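Local coordinates for nitroreductase family protein (Sphingopyxis sp., PDB 7DP1) that reduces nitro groups of dinitroaniline herbicides, using NADPH as electron donor and a bound flavin mononucleotide as cofactor, at residues F139-R144 against D193-F198; P83-A88 against P174-A179. The protein carries 1 engineered substitution. All coordinates share one frame; numbering follows the deposited sequence.

Interaction 1: F139-R144 against D193-F198; sequences FLHCSR and DDQILF
H141 and Q195 show how a side-chain bond can be laid across an antiparallel strand pair. ND1 of H141 donates to OE1 of Q195 at 2.6 Å, nearly straight at 165°; the oxygen lies at the edge of the imidazole, in its plane, while the amide stands almost perpendicular to the ring. Q195 achieves this by folding back at its second torsion (chi2 -68°), which turns an end that sets off away from strand 139-143 back over it. NE2 of H141 is taken by T56 on the neighbouring strand. On the opposite face of the sheet SG of C142 rests on CG2 of I196, and between them the two backbones exchange a pair of hydrogen bonds. Beyond the strand end R144 stretches back, its guanidinium lying with one face over CB of I196 at 3.9 Å from CZ, and NE reaching O of Q195 from above the carbonyl plane. At the other end CD2 of L140 meets the ring edge of F198, a flavin-pocket residue. A leucine in place of Q195 would probably leave ND1 of H141 without its acceptor. The chemistry implies a buried histidine whose ring is held by one partner on each adjoining strand.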
ATOM      1  N   PHE A 139      10.027 -11.967  -0.952  1.00 32.48           N
ATOM      2  CA  PHE A 139       8.684 -12.481  -1.137  1.00 29.68           C
ATOM      3  C   PHE A 139       7.830 -12.026   0.025  1.00 35.51           C
ATOM      4  O   PHE A 139       8.089 -12.370   1.194  1.00 31.99           O
ATOM      5  CB  PHE A 139       8.684 -13.998  -1.247  1.00 29.91           C
ATOM      6  CG  PHE A 139       9.259 -14.503  -2.534  1.00 35.40           C
ATOM      7  CD1 PHE A 139       8.537 -14.399  -3.707  1.00 34.67           C
ATOM      8  CD2 PHE A 139      10.520 -15.087  -2.570  1.00 35.45           C
ATOM      9  CE1 PHE A 139       9.063 -14.860  -4.914  1.00 43.66           C
ATOM     10  CE2 PHE A 139      11.056 -15.548  -3.758  1.00 38.75           C
ATOM     11  CZ  PHE A 139      10.320 -15.449  -4.944  1.00 36.72           C
ATOM     12  N   LEU A 140       6.820 -11.234  -0.312  1.00 24.54           N
ATOM     13  CA  LEU A 140       5.930 -10.636   0.677  1.00 32.56           C
ATOM     14  C   LEU A 140       4.718 -11.505   0.836  1.00 32.98           C
ATOM     15  O   LEU A 140       4.025 -11.794  -0.139  1.00 39.09           O
ATOM     16  CB  LEU A 140       5.545  -9.198   0.255  1.00 28.05           C
ATOM     17  CG  LEU A 140       4.420  -8.457   0.991  1.00 38.05           C
ATOM     18  CD1 LEU A 140       4.618  -8.487   2.489  1.00 25.61           C
ATOM     19  CD2 LEU A 140       4.327  -6.987   0.481  1.00 27.21           C
ATOM     20  N   HIS A 141       4.477 -11.967   2.057  1.00 32.96           N
ATOM     21  CA  HIS A 141       3.339 -12.835   2.288  1.00 32.84           C
ATOM     22  C   HIS A 141       2.680 -12.543   3.625  1.00 38.50           C
ATOM     23  O   HIS A 141       3.191 -11.737   4.412  1.00 35.96           O
ATOM     24  CB  HIS A 141       3.764 -14.287   2.223  1.00 34.74           C
ATOM     25  CG  HIS A 141       4.898 -14.617   3.147  1.00 30.27           C
ATOM     26  ND1 HIS A 141       4.698 -15.139   4.391  1.00 37.93           N
ATOM     27  CD2 HIS A 141       6.238 -14.504   2.973  1.00 36.51           C
ATOM     28  CE1 HIS A 141       5.883 -15.342   4.978  1.00 41.52           C
ATOM     29  NE2 HIS A 141       6.820 -14.965   4.140  1.00 41.43           N
ATOM     30  N   CYS A 142       1.542 -13.189   3.869  1.00 29.92           N
ATOM     31  CA  CYS A 142       0.803 -12.982   5.109  1.00 33.86           C
ATOM     32  C   CYS A 142      -0.090 -14.179   5.399  1.00 36.93           C
ATOM     33  O   CYS A 142      -0.267 -15.069   4.559  1.00 35.27           O
ATOM     34  CB  CYS A 142      -0.046 -11.702   5.040  1.00 37.01           C
ATOM     35  SG  CYS A 142      -1.352 -11.746   3.739  1.00 41.51           S
ATOM     36  N   SER A 143      -0.655 -14.197   6.595  1.00 39.30           N
ATOM     37  CA  SER A 143      -1.595 -15.245   6.953  1.00 40.73           C
ATOM     38  C   SER A 143      -2.829 -15.174   6.067  1.00 42.50           C
ATOM     39  O   SER A 143      -3.254 -14.084   5.694  1.00 34.68           O
ATOM     40  CB  SER A 143      -2.013 -15.129   8.415  1.00 42.23           C
ATOM     41  OG  SER A 143      -3.099 -16.003   8.666  1.00 40.39           O
ATOM     42  N   ARG A 144      -3.405 -16.330   5.747  1.00 43.15           N
ATOM     43  CA  ARG A 144      -4.641 -16.385   4.960  1.00 45.06           C
ATOM     44  C   ARG A 144      -5.870 -15.845   5.681  1.00 50.01           C
ATOM     45  O   ARG A 144      -6.936 -15.741   5.075  1.00 55.09           O
ATOM     46  CB  ARG A 144      -4.927 -17.818   4.507  1.00 45.30           C
ATOM     47  CG  ARG A 144      -3.919 -18.321   3.513  1.00 46.67           C
ATOM     48  CD  ARG A 144      -4.310 -19.648   2.879  1.00 51.51           C
ATOM     49  NE  ARG A 144      -3.396 -19.912   1.778  1.00 55.75           N
ATOM     50  CZ  ARG A 144      -3.701 -19.752   0.498  1.00 55.39           C
ATOM     51  NH1 ARG A 144      -2.789 -19.994  -0.434  1.00 56.15           N
ATOM     52  NH2 ARG A 144      -4.917 -19.367   0.152  1.00 56.44           N
ATOM     53  N   ASP A 193       0.854 -23.734   4.254  1.00 59.31           N
ATOM     54  CA  ASP A 193      -0.314 -23.377   3.448  1.00 62.38           C
ATOM     55  C   ASP A 193      -1.301 -22.493   4.233  1.00 56.82           C
ATOM     56  O   ASP A 193      -2.389 -22.161   3.741  1.00 59.66           O
ATOM     57  CB  ASP A 193      -1.003 -24.633   2.936  1.00 71.59           C
ATOM     58  CG  ASP A 193      -0.077 -25.502   2.086  1.00 85.21           C
ATOM     59  OD1 ASP A 193       1.157 -25.290   2.114  1.00 87.00           O
ATOM     60  OD2 ASP A 193      -0.586 -26.391   1.376  1.00 95.71           O
ATOM     61  N   ASP A 194      -0.897 -22.090   5.437  1.00 45.97           N
ATOM     62  CA  ASP A 194      -1.608 -21.063   6.191  1.00 51.40           C
ATOM     63  C   ASP A 194      -1.205 -19.690   5.673  1.00 46.95           C
ATOM     64  O   ASP A 194      -1.820 -18.675   6.012  1.00 43.77           O
ATOM     65  CB  ASP A 194      -1.298 -21.165   7.679  1.00 59.68           C
ATOM     66  CG  ASP A 194       0.163 -20.874   7.980  1.00 70.70           C
ATOM     67  OD1 ASP A 194       1.046 -21.555   7.406  1.00 62.68           O
ATOM     68  OD2 ASP A 194       0.429 -19.936   8.767  1.00 77.00           O
ATOM     69  N   GLN A 195      -0.122 -19.659   4.898  1.00 44.96           N
ATOM     70  CA  GLN A 195       0.372 -18.417   4.291  1.00 45.99           C
ATOM     71  C   GLN A 195      -0.116 -18.283   2.857  1.00 42.83           C
ATOM     72  O   GLN A 195      -0.360 -19.283   2.172  1.00 40.69           O
ATOM     73  CB  GLN A 195       1.902 -18.373   4.309  1.00 43.68           C
ATOM     74  CG  GLN A 195       2.468 -18.245   5.695  1.00 49.64           C
ATOM     75  CD  GLN A 195       2.157 -16.892   6.284  1.00 51.04           C
ATOM     76  OE1 GLN A 195       2.577 -15.861   5.754  1.00 44.17           O
ATOM     77  NE2 GLN A 195       1.377 -16.883   7.363  1.00 45.55           N
ATOM     78  N   ILE A 196      -0.242 -17.048   2.399  1.00 36.26           N
ATOM     79  CA  ILE A 196      -0.529 -16.783   0.994  1.00 35.98           C
ATOM     80  C   ILE A 196       0.497 -15.799   0.458  1.00 34.49           C
ATOM     81  O   ILE A 196       0.831 -14.806   1.115  1.00 36.39           O
ATOM     82  CB  ILE A 196      -1.986 -16.251   0.786  1.00 43.01           C
ATOM     83  CG1 ILE A 196      -2.231 -15.892  -0.681  1.00 45.51           C
ATOM     84  CG2 ILE A 196      -2.287 -15.044   1.685  1.00 37.92           C
ATOM     85  CD1 ILE A 196      -3.710 -15.691  -1.041  1.00 41.56           C
ATOM     86  N   LEU A 197       1.022 -16.082  -0.726  1.00 32.99           N
ATOM     87  CA  LEU A 197       2.028 -15.214  -1.310  1.00 31.43           C
ATOM     88  C   LEU A 197       1.329 -14.092  -2.023  1.00 31.82           C
ATOM     89  O   LEU A 197       0.504 -14.356  -2.894  1.00 33.66           O
ATOM     90  CB  LEU A 197       2.923 -15.975  -2.290  1.00 39.81           C
ATOM     91  CG  LEU A 197       3.925 -15.129  -3.088  1.00 47.20           C
ATOM     92  CD1 LEU A 197       4.985 -14.533  -2.171  1.00 53.44           C
ATOM     93  CD2 LEU A 197       4.584 -15.946  -4.203  1.00 38.93           C
ATOM     94  N   PHE A 198       1.647 -12.853  -1.662  1.00 31.73           N
ATOM     95  CA  PHE A 198       1.109 -11.697  -2.387  1.00 35.52           C
ATOM     96  C   PHE A 198       2.000 -11.377  -3.591  1.00 30.74           C
ATOM     97  O   PHE A 198       1.561 -11.429  -4.740  1.00 32.19           O
ATOM     98  CB  PHE A 198       0.961 -10.482  -1.446  1.00 42.68           C
ATOM     99  CG  PHE A 198       0.858  -9.131  -2.154  1.00 36.25           C
ATOM    100  CD1 PHE A 198       0.154  -8.975  -3.327  1.00 34.46           C
ATOM    101  CD2 PHE A 198       1.457  -8.012  -1.600  1.00 36.74           C
ATOM    102  CE1 PHE A 198       0.064  -7.737  -3.945  1.00 29.87           C
ATOM    103  CE2 PHE A 198       1.363  -6.774  -2.208  1.00 39.20           C
ATOM    104  CZ  PHE A 198       0.675  -6.643  -3.391  1.00 35.79           C
TER
HETATM  105  O   HOH W   1      -1.526 -18.255   9.644  1.00 48.62           O

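Interaction 2: P83-A88 against P174-A179. Engineered in segment 83-88: A88 (natural residue Tyr). With FMN (flavin mononucleotide), chain C.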
ATOM      1  N   PRO A  83      -2.148 -20.292  -9.523  1.00 46.26           N
ATOM      2  CA  PRO A  83      -2.457 -18.916  -9.110  1.00 43.72           C
ATOM      3  C   PRO A  83      -2.811 -18.849  -7.630  1.00 39.58           C
ATOM      4  O   PRO A  83      -3.611 -19.666  -7.203  1.00 49.38           O
ATOM      5  CB  PRO A  83      -3.659 -18.552  -9.991  1.00 44.39           C
ATOM      6  CG  PRO A  83      -3.621 -19.525 -11.107  1.00 49.26           C
ATOM      7  CD  PRO A  83      -3.095 -20.795 -10.530  1.00 44.32           C
ATOM      8  N   GLU A  84      -2.221 -17.924  -6.864  1.00 38.70           N
ATOM      9  CA  GLU A  84      -2.563 -17.737  -5.452  1.00 40.27           C
ATOM     10  C   GLU A  84      -3.916 -17.037  -5.318  1.00 46.96           C
ATOM     11  O   GLU A  84      -4.638 -17.220  -4.332  1.00 45.98           O
ATOM     12  CB  GLU A  84      -1.506 -16.891  -4.718  1.00 37.21           C
ATOM     13  CG  GLU A  84      -0.231 -17.565  -4.310  1.00 42.76           C
ATOM     14  CD  GLU A  84      -0.403 -18.552  -3.159  1.00 51.91           C
ATOM     15  OE1 GLU A  84      -0.805 -19.698  -3.433  1.00 52.15           O
ATOM     16  OE2 GLU A  84      -0.128 -18.192  -1.989  1.00 48.49           O
ATOM     17  N   TYR A  85      -4.232 -16.222  -6.318  1.00 47.15           N
ATOM     18  CA  TYR A  85      -5.441 -15.399  -6.340  1.00 48.28           C
ATOM     19  C   TYR A  85      -5.592 -14.827  -7.748  1.00 47.23           C
ATOM     20  O   TYR A  85      -4.829 -15.177  -8.641  1.00 53.45           O
ATOM     21  CB  TYR A  85      -5.350 -14.275  -5.315  1.00 38.60           C
ATOM     22  CG  TYR A  85      -4.081 -13.461  -5.465  1.00 43.03           C
ATOM     23  CD1 TYR A  85      -4.014 -12.397  -6.364  1.00 44.08           C
ATOM     24  CD2 TYR A  85      -2.942 -13.766  -4.722  1.00 38.23           C
ATOM     25  CE1 TYR A  85      -2.845 -11.654  -6.510  1.00 47.59           C
ATOM     26  CE2 TYR A  85      -1.772 -13.024  -4.861  1.00 41.11           C
ATOM     27  CZ  TYR A  85      -1.732 -11.973  -5.759  1.00 41.84           C
ATOM     28  OH  TYR A  85      -0.577 -11.238  -5.912  1.00 31.82           O
ATOM     29  N   ASP A  86      -6.537 -13.918  -7.936  1.00 47.59           N
ATOM     30  CA  ASP A  86      -6.698 -13.223  -9.215  1.00 47.77           C
ATOM     31  C   ASP A  86      -5.782 -12.008  -9.297  1.00 51.96           C
ATOM     32  O   ASP A  86      -6.009 -11.002  -8.598  1.00 46.56           O
ATOM     33  CB  ASP A  86      -8.143 -12.774  -9.388  1.00 52.24           C
ATOM     34  CG  ASP A  86      -9.049 -13.900  -9.786  1.00 67.69           C
ATOM     35  OD1 ASP A  86      -8.536 -14.996 -10.077  1.00 75.13           O
ATOM     36  OD2 ASP A  86     -10.277 -13.701  -9.789  1.00 73.91           O
ATOM     37  N   ILE A  87      -4.753 -12.088 -10.140  1.00 44.53           N
ATOM     38  CA  ILE A  87      -3.787 -10.992 -10.235  1.00 51.05           C
ATOM     39  C   ILE A  87      -4.443  -9.781 -10.892  1.00 55.07           C
ATOM     40  O   ILE A  87      -4.542  -8.703 -10.296  1.00 52.21           O
ATOM     41  CB  ILE A  87      -2.535 -11.409 -11.028  1.00 49.52           C
ATOM     42  CG1 ILE A  87      -1.865 -12.612 -10.355  1.00 54.98           C
ATOM     43  CG2 ILE A  87      -1.562 -10.243 -11.144  1.00 47.14           C
ATOM     44  CD1 ILE A  87      -0.507 -12.984 -10.946  1.00 60.40           C
ATOM     45  N   ALA A  88      -4.894  -9.959 -12.123  1.00 49.19           N
ATOM     46  CA  ALA A  88      -5.742  -8.962 -12.754  1.00 51.07           C
ATOM     47  C   ALA A  88      -7.189  -9.286 -12.413  1.00 55.51           C
ATOM     48  O   ALA A  88      -7.549 -10.458 -12.316  1.00 56.35           O
ATOM     49  CB  ALA A  88      -5.526  -8.930 -14.258  1.00 59.73           C
ATOM     50  N   PRO A 174       8.560  -4.435  -8.021  1.00 35.50           N
ATOM     51  CA  PRO A 174       7.509  -5.272  -7.434  1.00 32.29           C
ATOM     52  C   PRO A 174       7.033  -6.264  -8.492  1.00 35.20           C
ATOM     53  O   PRO A 174       6.967  -5.907  -9.665  1.00 39.51           O
ATOM     54  CB  PRO A 174       6.425  -4.266  -7.051  1.00 35.90           C
ATOM     55  CG  PRO A 174       6.682  -3.080  -7.937  1.00 30.60           C
ATOM     56  CD  PRO A 174       8.134  -3.029  -8.189  1.00 37.97           C
ATOM     57  N   GLN A 175       6.775  -7.508  -8.104  1.00 31.39           N
ATOM     58  CA  GLN A 175       6.430  -8.551  -9.082  1.00 33.14           C
ATOM     59  C   GLN A 175       5.311  -9.462  -8.616  1.00 36.80           C
ATOM     60  O   GLN A 175       5.528 -10.307  -7.756  1.00 36.91           O
ATOM     61  CB  GLN A 175       7.630  -9.431  -9.388  1.00 31.84           C
ATOM     62  CG  GLN A 175       8.770  -8.785 -10.123  1.00 35.68           C
ATOM     63  CD  GLN A 175       9.783  -9.831 -10.537  1.00 41.89           C
ATOM     64  OE1 GLN A 175      10.573 -10.298  -9.718  1.00 36.74           O
ATOM     65  NE2 GLN A 175       9.745 -10.234 -11.808  1.00 44.32           N
ATOM     66  N   GLU A 176       4.136  -9.340  -9.221  1.00 28.91           N
ATOM     67  CA  GLU A 176       3.041 -10.249  -8.903  1.00 34.34           C
ATOM     68  C   GLU A 176       3.147 -11.549  -9.680  1.00 32.72           C
ATOM     69  O   GLU A 176       2.386 -12.492  -9.443  1.00 37.45           O
ATOM     70  CB  GLU A 176       1.704  -9.591  -9.199  1.00 39.68           C
ATOM     71  CG  GLU A 176       1.013  -9.080  -7.980  1.00 46.38           C
ATOM     72  CD  GLU A 176       0.082  -7.923  -8.301  1.00 50.26           C
ATOM     73  OE1 GLU A 176      -0.124  -7.626  -9.502  1.00 42.52           O
ATOM     74  OE2 GLU A 176      -0.433  -7.318  -7.342  1.00 51.67           O
ATOM     75  N   CYS A 177       4.074 -11.596 -10.630  1.00 33.79           N
ATOM     76  CA  CYS A 177       4.203 -12.775 -11.486  1.00 39.24           C
ATOM     77  C   CYS A 177       4.457 -14.058 -10.678  1.00 39.99           C
ATOM     78  O   CYS A 177       4.050 -15.148 -11.081  1.00 38.38           O
ATOM     79  CB  CYS A 177       5.330 -12.564 -12.501  1.00 43.38           C
ATOM     80  SG  CYS A 177       6.940 -12.249 -11.735  1.00 54.40           S
ATOM     81  N   TRP A 178       5.103 -13.914  -9.523  1.00 44.14           N
ATOM     82  CA  TRP A 178       5.409 -15.053  -8.653  1.00 42.45           C
ATOM     83  C   TRP A 178       4.146 -15.690  -8.069  1.00 41.74           C
ATOM     84  O   TRP A 178       4.122 -16.888  -7.759  1.00 34.73           O
ATOM     85  CB  TRP A 178       6.362 -14.611  -7.526  1.00 35.60           C
ATOM     86  CG  TRP A 178       7.693 -14.133  -8.083  1.00 37.86           C
ATOM     87  CD1 TRP A 178       8.099 -12.836  -8.240  1.00 29.86           C
ATOM     88  CD2 TRP A 178       8.747 -14.951  -8.617  1.00 32.54           C
ATOM     89  NE1 TRP A 178       9.342 -12.800  -8.823  1.00 43.37           N
ATOM     90  CE2 TRP A 178       9.764 -14.085  -9.059  1.00 42.08           C
ATOM     91  CE3 TRP A 178       8.935 -16.335  -8.741  1.00 36.87           C
ATOM     92  CZ2 TRP A 178      10.958 -14.552  -9.614  1.00 40.77           C
ATOM     93  CZ3 TRP A 178      10.121 -16.804  -9.305  1.00 44.34           C
ATOM     94  CH2 TRP A 178      11.115 -15.916  -9.732  1.00 42.10           C
ATOM     95  N   ALA A 179       3.090 -14.895  -7.920  1.00 35.16           N
ATOM     96  CA  ALA A 179       1.842 -15.430  -7.397  1.00 32.42           C
ATOM     97  C   ALA A 179       1.191 -16.405  -8.383  1.00 36.28           C
ATOM     98  O   ALA A 179       0.299 -17.158  -8.002  1.00 46.82           O
ATOM     99  CB  ALA A 179       0.866 -14.277  -7.038  1.00 28.92           C
TER
HETATM  100  N1  FMN C 301       6.010  -5.310 -13.264  1.00 38.95           N
HETATM  101  C2  FMN C 301       6.418  -6.400 -14.006  1.00 46.71           C
HETATM  102  O2  FMN C 301       7.084  -6.244 -15.022  1.00 58.50           O
HETATM  103  N3  FMN C 301       6.082  -7.678 -13.624  1.00 46.88           N
HETATM  104  C4  FMN C 301       5.336  -7.896 -12.490  1.00 44.80           C
HETATM  105  O4  FMN C 301       5.060  -9.062 -12.155  1.00 44.87           O
HETATM  106  C4A FMN C 301       4.914  -6.792 -11.748  1.00 43.58           C
HETATM  107  N5  FMN C 301       4.156  -6.968 -10.611  1.00 44.63           N
HETATM  108  C5A FMN C 301       3.750  -5.887  -9.854  1.00 43.62           C
HETATM  109  C6  FMN C 301       2.998  -6.115  -8.704  1.00 44.98           C
HETATM  110  C7  FMN C 301       2.575  -5.049  -7.933  1.00 44.72           C
HETATM  111  C7M FMN C 301       1.775  -5.267  -6.686  1.00 31.08           C
HETATM  112  C8  FMN C 301       2.903  -3.754  -8.305  1.00 40.52           C
HETATM  113  C8M FMN C 301       2.434  -2.639  -7.416  1.00 30.50           C
HETATM  114  C9  FMN C 301       3.655  -3.517  -9.458  1.00 25.55           C
HETATM  115  C9A FMN C 301       4.081  -4.589 -10.244  1.00 32.12           C
HETATM  116  N10 FMN C 301       4.830  -4.408 -11.397  1.00 35.18           N
HETATM  117  C10 FMN C 301       5.243  -5.501 -12.143  1.00 39.64           C
HETATM  118  C1' FMN C 301       5.242  -3.043 -11.849  1.00 29.70           C
HETATM  119  C2' FMN C 301       4.144  -2.225 -12.524  1.00 41.66           C
HETATM  120  O2' FMN C 301       4.006  -2.637 -13.860  1.00 36.80           O
HETATM  121  C3' FMN C 301       4.565  -0.759 -12.488  1.00 30.90           C
HETATM  122  O3' FMN C 301       4.465  -0.342 -11.142  1.00 30.17           O
HETATM  123  C4' FMN C 301       3.689   0.164 -13.329  1.00 44.08           C
HETATM  124  O4' FMN C 301       3.770  -0.094 -14.719  1.00 40.95           O
HETATM  125  C5' FMN C 301       4.169   1.578 -13.104  1.00 40.55           C
HETATM  126  O5' FMN C 301       5.509   1.645 -13.528  1.00 40.26           O
HETATM  127  P   FMN C 301       6.573   2.249 -12.485  1.00 44.50           P
HETATM  128  O1P FMN C 301       7.957   2.008 -13.017  1.00 40.32           O
HETATM  129  O2P FMN C 301       6.305   3.735 -12.312  1.00 43.64           O
HETATM  130  O3P FMN C 301       6.383   1.558 -11.147  1.00 38.00           O
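N5 of the flavin accepts a hydrogen bond from the backbone N of E176 at 2.7 Å, and the next amide, N of C177, donates to the flavin O4 at 3.1 Å. Two successive backbone amides thus hold the redox edge of the isoalloxazine, while the E176 side chain runs beside the dimethylbenzene end, with CD 3.5 Å from C7M. That side chain is also where the loop 83-88 arrives. I87 slides past it in the opposite direction, CG2 lying 3.4 Å from OE1 of E176, and its CD1 reaches the backbone O of the same residue. This is the FMN-dependent nitroreductase fold: strand 171-175 ends at the flavin and passes into a short 3-10 turn, against which the loop is laid. Here Y85 comes in across E176 at about a right angle. With its CG placed between backbone N and carbonyl carbon (chi1 53°), the ring swings inward and sets CE2 3.6 Å from CB of A179; its hydroxyl probably bonds to O of F198. P149 of the second subunit packs on both Y85 and E176. One residue earlier, N of E84 donates to O of A179 at 2.9 Å, while the E84 carboxylate forms a salt bridge with R186.

Overall arrangement
Read from the N terminus, the chain first lays down the loop 83-88, between helices 60-74 and 96-109, then strand 136-143, then strand 171-175 with the turn after it, and finally strand 195-204. Interaction 2 closes a loop of 85 residues from 83-88 to 174-179, and interaction 1 one of 48 from 139-144 to 193-198; because the segments alternate, the two loops cross instead of nesting. Interaction 1 joins the two inner strands of the antiparallel sheet, while interaction 2 fastens a loop beside its outer strand 171-175 at the flavin. They meet directly: the E84 carboxylate reaches L197 N, and CE2 of Y85 packs against L197 O.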